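Long-range contacts in tyrosine-protein phosphatase YwqE (Bacillus subtilis, PDB 3QY7), which removes phosphate from phosphotyrosine residues of proteins, including YwqD, YwqF and Ssb, as a manganese-dependent hydrolase: residues H5-P10 against A192-N197; T40-N45 against G78-I83; L106-F111 against I134-R139. All blocks are in the same frame, centred on the assembly; numbering follows the deposited sequence.

The chain enters the metal centre first at 5-10, after strand 2-3, and contact 1 closes there only when 192-197 leaves the end of strand 190-192. This loop spans most of the barrel. Contacts 2 and 3 are both nested inside it. Contact 2 closes first, when 40-45 meets 78-83. Contact 3 then opens and closes within one beta-alpha-beta unit, so the two lie in series. Strands 80-82 and 104-108 are neighbours in one sheet and link contacts 2 and 3. Contacts 1 and 2 share one iron, contacts 2 and 3 the other, and water 1 binds both irons. Together they tie the strand ends of the TIM-barrel-like fold around the metals.

Contact 1 (H5-P10 against A192-N197); sequences HCHILP and ASDAHN. With FE (Fe (III) ion), chain C; MG (magnesium ion), chain D.
His5 and His7 meet Asp194 at the iron of chain C in this PHP-like phosphatase, where the loops after strands 2-3 and 190-192 come together in a TIM-barrel-like fold. The iron takes NE2 of His5, NE2 of His7 and OD1 of Asp194. Glu80 and water 1 are further ligands. The His5 ring and the Asp194 carboxylate run together to this metal. In both residues CG is anti to the backbone N (chi1 -179° in His5), which sends the two groups the same way. The carboxylate carbon lies over one face of the His5 ring, toward its rim. Asp194 CB makes a CH-pi contact there, 4.0 Å from the ring centroid. The second carboxylate oxygen, OD2, accepts a hydrogen bond from water 1 at 2.6 Å.

His7 has CG anti to its carbonyl carbon instead (chi1 -59°), and this lays its ring against His196. The two rings form an offset stack, centroids 4.2 Å apart and planes 30° apart. His196 carries the magnesium on NE2, so the stack joins the two metal sites. Its ND1 donates to Asp194 O at 3.0 Å, and that oxygen lies in the ring plane. Together with the magnesium bond, this sets the rotation of the His196 ring. Gln161 holds ND1 of His5 and Asp13 holds ND1 of His7, a second shell that orients both iron ligands.

The backbones are joined as well. Asp194 N donates to His5 O at 2.8 Å, and His7 N to Ala195 O at 2.8 Å. Ser193 forms an ST turn, its OG accepting from Ala195 N at 2.9 Å and also hydrogen-bonding to Asp3 OD2. Beside that turn, Cys6 SG rests against Ala195 CB, 3.9 Å away.

Contact 2 (T40-N45 against G78-I83); sequences TPHHNN and GQEIRI. With FE (Fe (III) ion), chain C; FE (Fe (III) ion), chain B.
Thr40 lays its CB against the backbone of Gln79 and Glu80, while its OG1 bonds to the backbone N of Cys6. Next, Pro41 sets CD 3.3 Å from Gly78 O. Its own carbonyl oxygen accepts from Glu80 N at 2.9 Å, with the donor above the carbonyl plane. The same oxygen also takes a CA-H...O contact from Gln79.

His42 lies beside Glu80 and is a ligand of the magnesium site. The Glu80 chain is stretched out, with chi1 and chi2 both close to 180°, and this carries the carboxylate into the metal centre. There it bridges the two irons. OE1 binds the iron of chain C at 2.1 Å and OE2 the iron of chain B at 2.1 Å, and water 1 also bridges them.

His43 N donates to Glu80 O at 3.1 Å. With the bond from Glu80 N to Pro41 O, this forms a single bridge of His42 with Glu80. The His43 ring has Ile81 CG2 over one face, 4.1 Å from its centroid, and Asn44 CG over the opposite face. Its CB packs on the amide of Gln79, whose OE1 accepts from Leu97 N.

From here the chain enters strand 44-45. Strand 80-82 pairs with strand 104-108 of the barrel, while Ile83 packs on helix 118-127.

Contact 3 (L106-F111 against I134-R139); sequences LIEFPF and IAHPER. With FE (Fe (III) ion), chain B.
Strands 104-108 and 131-135 run parallel, with Ile107 beside Ile134 and a backbone bond from Ala135 N to Ile107 O of 2.9 Å. At the strand ends, water 4 joins them again. It accepts from Phe109 N and donates to Ala135 O at 2.6 Å.

Glu108 and His136 reach the iron of chain B, through OE1 at 2.1 Å and NE2 at 2.2 Å. OE1 sits at the edge of the imidazole, in its plane, but the carboxylate itself is turned 72° from the ring. The other oxygen of Glu108, OE2, forms a salt bridge with NE of Arg82, and this second partner probably steadies the carboxylate.

On the metal-facing side, Leu106 CD1 touches Ala135 CB at 3.8 Å. On the side of helix 118-127, Phe109 CE2 meets Ile134 CG2, also at 3.8 Å, and both residues pack on Phe122 of that helix. The helix connects the two strands in a beta-alpha-beta crossover. Metal ligands at the C-terminal ends of successive parallel strands are characteristic of TIM-barrel metallo-dependent hydrolases, and here Glu80 completes the protein ligands of this iron.

Contact 1 (H5-P10 against A192-N197)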
loop_
_atom_site.group_PDB
_atom_site.type_symbol
_atom_site.label_atom_id
_atom_site.label_comp_id
_atom_site.label_asym_id
_atom_site.label_seq_id
_atom_site.Cartn_x
_atom_site.Cartn_y
_atom_site.Cartn_z
ATOM N N HIS A 5 -1.537 1.964 -3.004
ATOM C CA HIS A 5 -0.320 2.562 -2.426
ATOM C C HIS A 5 0.503 3.128 -3.580
ATOM O O HIS A 5 0.970 2.378 -4.430
ATOM C CB HIS A 5 0.443 1.472 -1.645
ATOM C CG HIS A 5 1.700 1.935 -0.962
ATOM N ND1 HIS A 5 2.296 1.182 0.024
ATOM C CD2 HIS A 5 2.448 3.059 -1.081
ATOM C CE1 HIS A 5 3.383 1.804 0.459
ATOM N NE2 HIS A 5 3.492 2.949 -0.186
ATOM N N CYS A 6 0.652 4.450 -3.627
ATOM C CA CYS A 6 1.274 5.092 -4.788
ATOM C C CYS A 6 1.669 6.522 -4.455
ATOM O O CYS A 6 0.913 7.261 -3.819
ATOM C CB CYS A 6 0.291 5.084 -5.957
ATOM S SG CYS A 6 1.060 5.473 -7.536
ATOM N N HIS A 7 2.866 6.911 -4.877
ATOM C CA HIS A 7 3.382 8.230 -4.576
ATOM C C HIS A 7 3.350 9.080 -5.828
ATOM O O HIS A 7 4.371 9.599 -6.307
ATOM C CB HIS A 7 4.768 8.086 -3.937
ATOM C CG HIS A 7 4.737 7.286 -2.678
ATOM N ND1 HIS A 7 4.642 7.873 -1.434
ATOM C CD2 HIS A 7 4.704 5.949 -2.471
ATOM C CE1 HIS A 7 4.609 6.922 -0.514
ATOM N NE2 HIS A 7 4.627 5.747 -1.114
ATOM N N ILE A 8 2.132 9.222 -6.363
ATOM C CA ILE A 8 1.877 9.950 -7.602
ATOM C C ILE A 8 1.661 11.460 -7.392
ATOM O O ILE A 8 1.856 12.236 -8.325
ATOM C CB ILE A 8 0.699 9.321 -8.406
ATOM C CG1 ILE A 8 0.689 9.826 -9.856
ATOM C CG2 ILE A 8 -0.639 9.592 -7.709
ATOM C CD1 ILE A 8 -0.249 9.017 -10.749
ATOM N N LEU A 9 1.269 11.878 -6.187
ATOM C CA LEU A 9 1.082 13.308 -5.927
ATOM C C LEU A 9 2.431 14.033 -5.953
ATOM O O LEU A 9 3.407 13.552 -5.373
ATOM C CB LEU A 9 0.352 13.555 -4.606
ATOM C CG LEU A 9 -1.084 13.033 -4.559
ATOM C CD1 LEU A 9 -1.728 13.286 -3.203
ATOM C CD2 LEU A 9 -1.969 13.592 -5.704
ATOM N N PRO A 10 2.476 15.176 -6.640
ATOM C CA PRO A 10 3.734 15.896 -6.828
ATOM C C PRO A 10 4.120 16.756 -5.633
ATOM O O PRO A 10 3.241 17.298 -4.944
ATOM C CB PRO A 10 3.423 16.801 -8.016
ATOM C CG PRO A 10 1.962 17.142 -7.822
ATOM C CD PRO A 10 1.351 15.849 -7.323
ATOM N N ALA A 192 0.268 -3.856 -4.522
ATOM C CA ALA A 192 0.214 -2.465 -4.943
ATOM C C ALA A 192 1.578 -1.983 -5.406
ATOM O O ALA A 192 2.608 -2.564 -5.049
ATOM C CB ALA A 192 -0.340 -1.558 -3.801
ATOM N N SER A 193 1.571 -0.905 -6.183
ATOM C CA SER A 193 2.792 -0.421 -6.833
ATOM C C SER A 193 3.825 0.187 -5.914
ATOM O O SER A 193 5.025 -0.042 -6.105
ATOM C CB SER A 193 2.465 0.613 -7.923
ATOM O OG SER A 193 2.033 1.848 -7.347
ATOM N N ASP A 194 3.375 1.040 -4.982
ATOM C CA ASP A 194 4.281 1.887 -4.247
ATOM C C ASP A 194 5.150 2.664 -5.264
ATOM O O ASP A 194 6.337 2.915 -5.030
ATOM C CB ASP A 194 5.144 1.022 -3.319
ATOM C CG ASP A 194 5.761 1.801 -2.198
ATOM O OD1 ASP A 194 5.581 3.043 -2.107
ATOM O OD2 ASP A 194 6.438 1.144 -1.378
ATOM N N ALA A 195 4.567 3.023 -6.403
ATOM C CA ALA A 195 5.310 3.750 -7.434
ATOM C C ALA A 195 5.802 5.116 -6.974
ATOM O O ALA A 195 5.076 5.864 -6.309
ATOM C CB ALA A 195 4.456 3.904 -8.714
ATOM N N HIS A 196 7.036 5.461 -7.348
ATOM C CA HIS A 196 7.577 6.800 -7.061
ATOM C C HIS A 196 7.950 7.577 -8.320
ATOM O O HIS A 196 8.035 8.787 -8.283
ATOM C CB HIS A 196 8.830 6.735 -6.172
ATOM C CG HIS A 196 8.552 6.482 -4.724
ATOM N ND1 HIS A 196 7.885 5.364 -4.275
ATOM C CD2 HIS A 196 8.920 7.166 -3.617
ATOM C CE1 HIS A 196 7.819 5.385 -2.958
ATOM N NE2 HIS A 196 8.435 6.469 -2.533
ATOM N N ASN A 197 8.184 6.873 -9.423
ATOM C CA ASN A 197 8.676 7.514 -10.645
ATOM C C ASN A 197 8.413 6.565 -11.797
ATOM O O ASN A 197 7.855 5.492 -11.581
ATOM C CB ASN A 197 10.163 7.873 -10.507
ATOM C CG ASN A 197 11.016 6.676 -10.146
ATOM O OD1 ASN A 197 10.995 5.652 -10.834
ATOM N ND2 ASN A 197 11.762 6.793 -9.046
HETATM FE FE FE C . 5.338 4.007 -0.111
HETATM MG MG MG D . 8.589 6.808 -0.504
HETATM O O HOH W 1 6.306 2.638 0.727
#

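Contact 2 (T40-N45 against G78-I83)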
loop_
_atom_site.group_PDB
_atom_site.type_symbol
_atom_site.label_atom_id
_atom_site.label_comp_id
_atom_site.label_asym_id
_atom_site.label_seq_id
_atom_site.Cartn_x
_atom_site.Cartn_y
_atom_site.Cartn_z
ATOM N N THR A 40 -1.023 7.858 -1.758
ATOM C CA THR A 40 -0.631 7.649 -0.362
ATOM C C THR A 40 0.687 8.362 -0.062
ATOM O O THR A 40 1.691 7.691 0.250
ATOM C CB THR A 40 -0.483 6.168 -0.025
ATOM O OG1 THR A 40 0.452 5.563 -0.926
ATOM C CG2 THR A 40 -1.818 5.458 -0.161
ATOM N N PRO A 41 0.691 9.706 -0.165
ATOM C CA PRO A 41 1.910 10.444 0.192
ATOM C C PRO A 41 2.271 10.169 1.650
ATOM O O PRO A 41 1.378 9.925 2.474
ATOM C CB PRO A 41 1.505 11.907 0.028
ATOM C CG PRO A 41 0.014 11.928 0.181
ATOM C CD PRO A 41 -0.444 10.619 -0.424
ATOM N N HIS A 42 3.566 10.207 1.972
ATOM C CA HIS A 42 3.958 10.058 3.353
ATOM C C HIS A 42 3.314 11.190 4.147
ATOM O O HIS A 42 3.217 12.240 3.679
ATOM C CB HIS A 42 5.508 10.052 3.546
ATOM C CG HIS A 42 6.199 8.882 2.918
ATOM N ND1 HIS A 42 6.385 7.685 3.560
ATOM C CD2 HIS A 42 6.751 8.742 1.705
ATOM C CE1 HIS A 42 6.983 6.846 2.751
ATOM N NE2 HIS A 42 7.214 7.457 1.610
ATOM N N HIS A 43 2.864 10.926 5.363
ATOM C CA HIS A 43 2.201 11.983 6.134
ATOM C C HIS A 43 3.189 13.062 6.597
ATOM O O HIS A 43 2.808 14.218 6.771
ATOM C CB HIS A 43 1.376 11.413 7.287
ATOM C CG HIS A 43 2.196 10.969 8.453
ATOM N ND1 HIS A 43 2.098 11.556 9.696
ATOM C CD2 HIS A 43 3.129 9.995 8.566
ATOM C CE1 HIS A 43 2.938 10.964 10.526
ATOM N NE2 HIS A 43 3.579 10.014 9.866
ATOM N N ASN A 44 4.445 12.678 6.700
ATOM C CA ASN A 44 5.571 13.557 6.960
ATOM C C ASN A 44 6.583 13.453 5.851
ATOM O O ASN A 44 6.861 12.421 5.399
ATOM C CB ASN A 44 6.354 13.059 8.161
ATOM C CG ASN A 44 5.695 13.329 9.418
ATOM O OD1 ASN A 44 5.131 14.362 9.595
ATOM N ND2 ASN A 44 5.772 12.409 10.318
ATOM N N ASN A 45 7.141 14.558 5.451
ATOM C CA ASN A 45 8.202 14.571 4.492
ATOM C C ASN A 45 9.240 15.582 4.969
ATOM O O ASN A 45 9.218 16.747 4.647
ATOM C CB ASN A 45 7.651 14.876 3.112
ATOM C CG ASN A 45 8.521 15.738 2.274
ATOM O OD1 ASN A 45 9.560 15.351 1.897
ATOM N ND2 ASN A 45 8.036 16.848 1.911
ATOM N N GLY A 78 -5.397 9.518 0.391
ATOM C CA GLY A 78 -4.902 8.590 1.396
ATOM C C GLY A 78 -3.548 9.093 1.882
ATOM O O GLY A 78 -3.122 10.179 1.517
ATOM N N GLN A 79 -2.887 8.280 2.701
ATOM C CA GLN A 79 -1.543 8.586 3.206
ATOM C C GLN A 79 -0.823 7.286 3.498
ATOM O O GLN A 79 -1.442 6.274 3.832
ATOM C CB GLN A 79 -1.625 9.372 4.533
ATOM C CG GLN A 79 -1.789 10.863 4.383
ATOM C CD GLN A 79 -1.901 11.552 5.735
ATOM O OE1 GLN A 79 -2.374 10.970 6.707
ATOM N NE2 GLN A 79 -1.469 12.809 5.786
ATOM N N GLU A 80 0.504 7.318 3.384
ATOM C CA GLU A 80 1.321 6.261 3.959
ATOM C C GLU A 80 1.818 6.814 5.296
ATOM O O GLU A 80 2.500 7.844 5.340
ATOM C CB GLU A 80 2.506 5.900 3.050
ATOM C CG GLU A 80 3.382 4.772 3.685
ATOM C CD GLU A 80 4.559 4.347 2.833
ATOM O OE1 GLU A 80 4.740 4.903 1.755
ATOM O OE2 GLU A 80 5.284 3.435 3.257
ATOM N N ILE A 81 1.429 6.148 6.374
ATOM C CA ILE A 81 1.687 6.669 7.729
ATOM C C ILE A 81 2.756 5.836 8.437
ATOM O O ILE A 81 2.508 4.719 8.864
ATOM C CB ILE A 81 0.382 6.677 8.556
ATOM C CG1 ILE A 81 -0.714 7.443 7.800
ATOM C CG2 ILE A 81 0.639 7.250 9.978
ATOM C CD1 ILE A 81 -2.121 7.264 8.371
ATOM N N ARG A 82 3.954 6.397 8.553
ATOM C CA ARG A 82 4.981 5.778 9.376
ATOM C C ARG A 82 4.451 5.706 10.800
ATOM O O ARG A 82 4.052 6.730 11.367
ATOM C CB ARG A 82 6.267 6.598 9.328
ATOM C CG ARG A 82 7.361 6.112 10.288
ATOM C CD ARG A 82 7.993 4.805 9.788
ATOM N NE ARG A 82 8.645 4.968 8.490
ATOM C CZ ARG A 82 9.866 5.467 8.316
ATOM N NH1 ARG A 82 10.591 5.852 9.370
ATOM N NH2 ARG A 82 10.367 5.577 7.089
ATOM N N ILE A 83 4.466 4.505 11.369
ATOM C CA ILE A 83 3.877 4.256 12.683
ATOM C C ILE A 83 4.443 5.216 13.726
ATOM O O ILE A 83 5.617 5.557 13.693
ATOM C CB ILE A 83 4.070 2.771 13.106
ATOM C CG1 ILE A 83 3.175 2.391 14.295
ATOM C CG2 ILE A 83 5.558 2.434 13.320
ATOM C CD1 ILE A 83 3.094 0.884 14.547
HETATM FE FE FE C . 5.338 4.007 -0.111
HETATM FE FE FE B . 7.159 2.765 2.592
HETATM O O HOH W 2 6.128 9.290 11.986
HETATM O O HOH W 3 9.234 2.336 1.892
HETATM O O HOH W 1 6.306 2.638 0.727
#

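Contact 3 (L106-F111 against I134-R139)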
loop_
_atom_site.group_PDB
_atom_site.type_symbol
_atom_site.label_atom_id
_atom_site.label_comp_id
_atom_site.label_asym_id
_atom_site.label_seq_id
_atom_site.Cartn_x
_atom_site.Cartn_y
_atom_site.Cartn_z
ATOM N N LEU A 106 -3.116 2.781 6.072
ATOM C CA LEU A 106 -1.806 2.273 5.626
ATOM C C LEU A 106 -0.721 2.701 6.595
ATOM O O LEU A 106 -0.374 3.874 6.678
ATOM C CB LEU A 106 -1.510 2.767 4.197
ATOM C CG LEU A 106 -0.244 2.192 3.538
ATOM C CD1 LEU A 106 -0.354 0.688 3.344
ATOM C CD2 LEU A 106 0.012 2.898 2.219
ATOM N N ILE A 107 -0.222 1.718 7.344
ATOM C CA ILE A 107 0.763 1.932 8.394
ATOM C C ILE A 107 2.070 1.283 7.965
ATOM O O ILE A 107 2.091 0.098 7.625
ATOM C CB ILE A 107 0.275 1.295 9.719
ATOM C CG1 ILE A 107 -1.074 1.889 10.153
ATOM C CG2 ILE A 107 1.334 1.441 10.842
ATOM C CD1 ILE A 107 -1.050 3.359 10.454
ATOM N N GLU A 108 3.142 2.062 8.012
ATOM C CA GLU A 108 4.471 1.610 7.610
ATOM C C GLU A 108 5.367 1.545 8.834
ATOM O O GLU A 108 5.457 2.519 9.576
ATOM C CB GLU A 108 5.069 2.600 6.614
ATOM C CG GLU A 108 6.410 2.171 6.027
ATOM C CD GLU A 108 7.247 3.337 5.547
ATOM O OE1 GLU A 108 7.931 3.200 4.508
ATOM O OE2 GLU A 108 7.233 4.408 6.186
ATOM N N PHE A 109 6.016 0.397 9.019
ATOM C CA PHE A 109 7.064 0.221 10.040
ATOM C C PHE A 109 8.372 0.837 9.550
ATOM O O PHE A 109 8.664 0.815 8.366
ATOM C CB PHE A 109 7.301 -1.272 10.326
ATOM C CG PHE A 109 6.096 -2.019 10.843
ATOM C CD1 PHE A 109 5.164 -1.403 11.683
ATOM C CD2 PHE A 109 5.907 -3.356 10.512
ATOM C CE1 PHE A 109 4.063 -2.106 12.163
ATOM C CE2 PHE A 109 4.814 -4.085 10.996
ATOM C CZ PHE A 109 3.872 -3.449 11.835
ATOM N N PRO A 110 9.190 1.365 10.474
ATOM C CA PRO A 110 10.556 1.686 10.093
ATOM C C PRO A 110 11.226 0.456 9.482
ATOM O O PRO A 110 10.894 -0.672 9.845
ATOM C CB PRO A 110 11.210 2.039 11.430
ATOM C CG PRO A 110 10.363 1.418 12.460
ATOM C CD PRO A 110 8.969 1.513 11.917
ATOM N N PHE A 111 12.169 0.663 8.568
ATOM C CA PHE A 111 12.674 -0.443 7.759
ATOM C C PHE A 111 13.374 -1.554 8.563
ATOM O O PHE A 111 13.448 -2.694 8.113
ATOM C CB PHE A 111 13.596 0.067 6.646
ATOM C CG PHE A 111 15.051 0.107 7.033
ATOM C CD1 PHE A 111 15.940 -0.844 6.534
ATOM C CD2 PHE A 111 15.528 1.082 7.902
ATOM C CE1 PHE A 111 17.291 -0.816 6.881
ATOM C CE2 PHE A 111 16.880 1.117 8.268
ATOM C CZ PHE A 111 17.761 0.165 7.752
ATOM N N ILE A 134 -0.462 -3.190 6.859
ATOM C CA ILE A 134 0.995 -3.048 6.955
ATOM C C ILE A 134 1.562 -2.849 5.557
ATOM O O ILE A 134 1.355 -3.704 4.682
ATOM C CB ILE A 134 1.610 -4.317 7.587
ATOM C CG1 ILE A 134 1.072 -4.480 9.018
ATOM C CG2 ILE A 134 3.159 -4.219 7.620
ATOM C CD1 ILE A 134 1.272 -5.877 9.602
ATOM N N ALA A 135 2.272 -1.742 5.373
ATOM C CA ALA A 135 2.943 -1.449 4.097
ATOM C C ALA A 135 4.174 -2.342 3.939
ATOM O O ALA A 135 4.991 -2.471 4.851
ATOM C CB ALA A 135 3.320 0.001 4.011
ATOM N N HIS A 136 4.268 -2.950 2.759
ATOM C CA HIS A 136 5.440 -3.708 2.318
ATOM C C HIS A 136 6.168 -4.458 3.436
ATOM O O HIS A 136 7.330 -4.176 3.698
ATOM C CB HIS A 136 6.420 -2.828 1.531
ATOM C CG HIS A 136 6.750 -1.529 2.194
ATOM N ND1 HIS A 136 7.515 -1.445 3.342
ATOM C CD2 HIS A 136 6.426 -0.255 1.867
ATOM C CE1 HIS A 136 7.647 -0.177 3.682
ATOM N NE2 HIS A 136 7.004 0.567 2.800
ATOM N N PRO A 137 5.491 -5.424 4.062
ATOM C CA PRO A 137 6.153 -6.149 5.148
ATOM C C PRO A 137 7.391 -6.903 4.657
ATOM O O PRO A 137 8.321 -7.128 5.454
ATOM C CB PRO A 137 5.069 -7.120 5.641
ATOM C CG PRO A 137 4.155 -7.293 4.448
ATOM C CD PRO A 137 4.118 -5.914 3.838
ATOM N N GLU A 138 7.412 -7.271 3.370
ATOM C CA GLU A 138 8.570 -7.977 2.773
ATOM C C GLU A 138 9.858 -7.145 2.774
ATOM O O GLU A 138 10.967 -7.694 2.692
ATOM C CB GLU A 138 8.230 -8.484 1.352
ATOM C CG GLU A 138 8.346 -7.440 0.196
ATOM C CD GLU A 138 7.178 -6.454 0.084
ATOM O OE1 GLU A 138 7.126 -5.762 -0.943
ATOM O OE2 GLU A 138 6.318 -6.363 0.984
ATOM N N ARG A 139 9.715 -5.825 2.852
ATOM C CA ARG A 139 10.831 -4.888 2.850
ATOM C C ARG A 139 11.313 -4.537 4.258
ATOM O O ARG A 139 12.188 -3.682 4.418
ATOM C CB ARG A 139 10.448 -3.602 2.111
ATOM C CG ARG A 139 10.551 -3.672 0.599
ATOM C CD ARG A 139 11.933 -3.182 0.178
ATOM N NE ARG A 139 11.949 -2.681 -1.191
ATOM C CZ ARG A 139 12.991 -2.092 -1.770
ATOM N NH1 ARG A 139 14.128 -1.906 -1.102
ATOM N NH2 ARG A 139 12.889 -1.686 -3.026
HETATM FE FE FE B . 7.159 2.765 2.592
HETATM O O HOH W 4 6.178 -1.833 7.121
HETATM O O HOH W 3 9.234 2.336 1.892
HETATM O O HOH W 1 6.306 2.638 0.727
#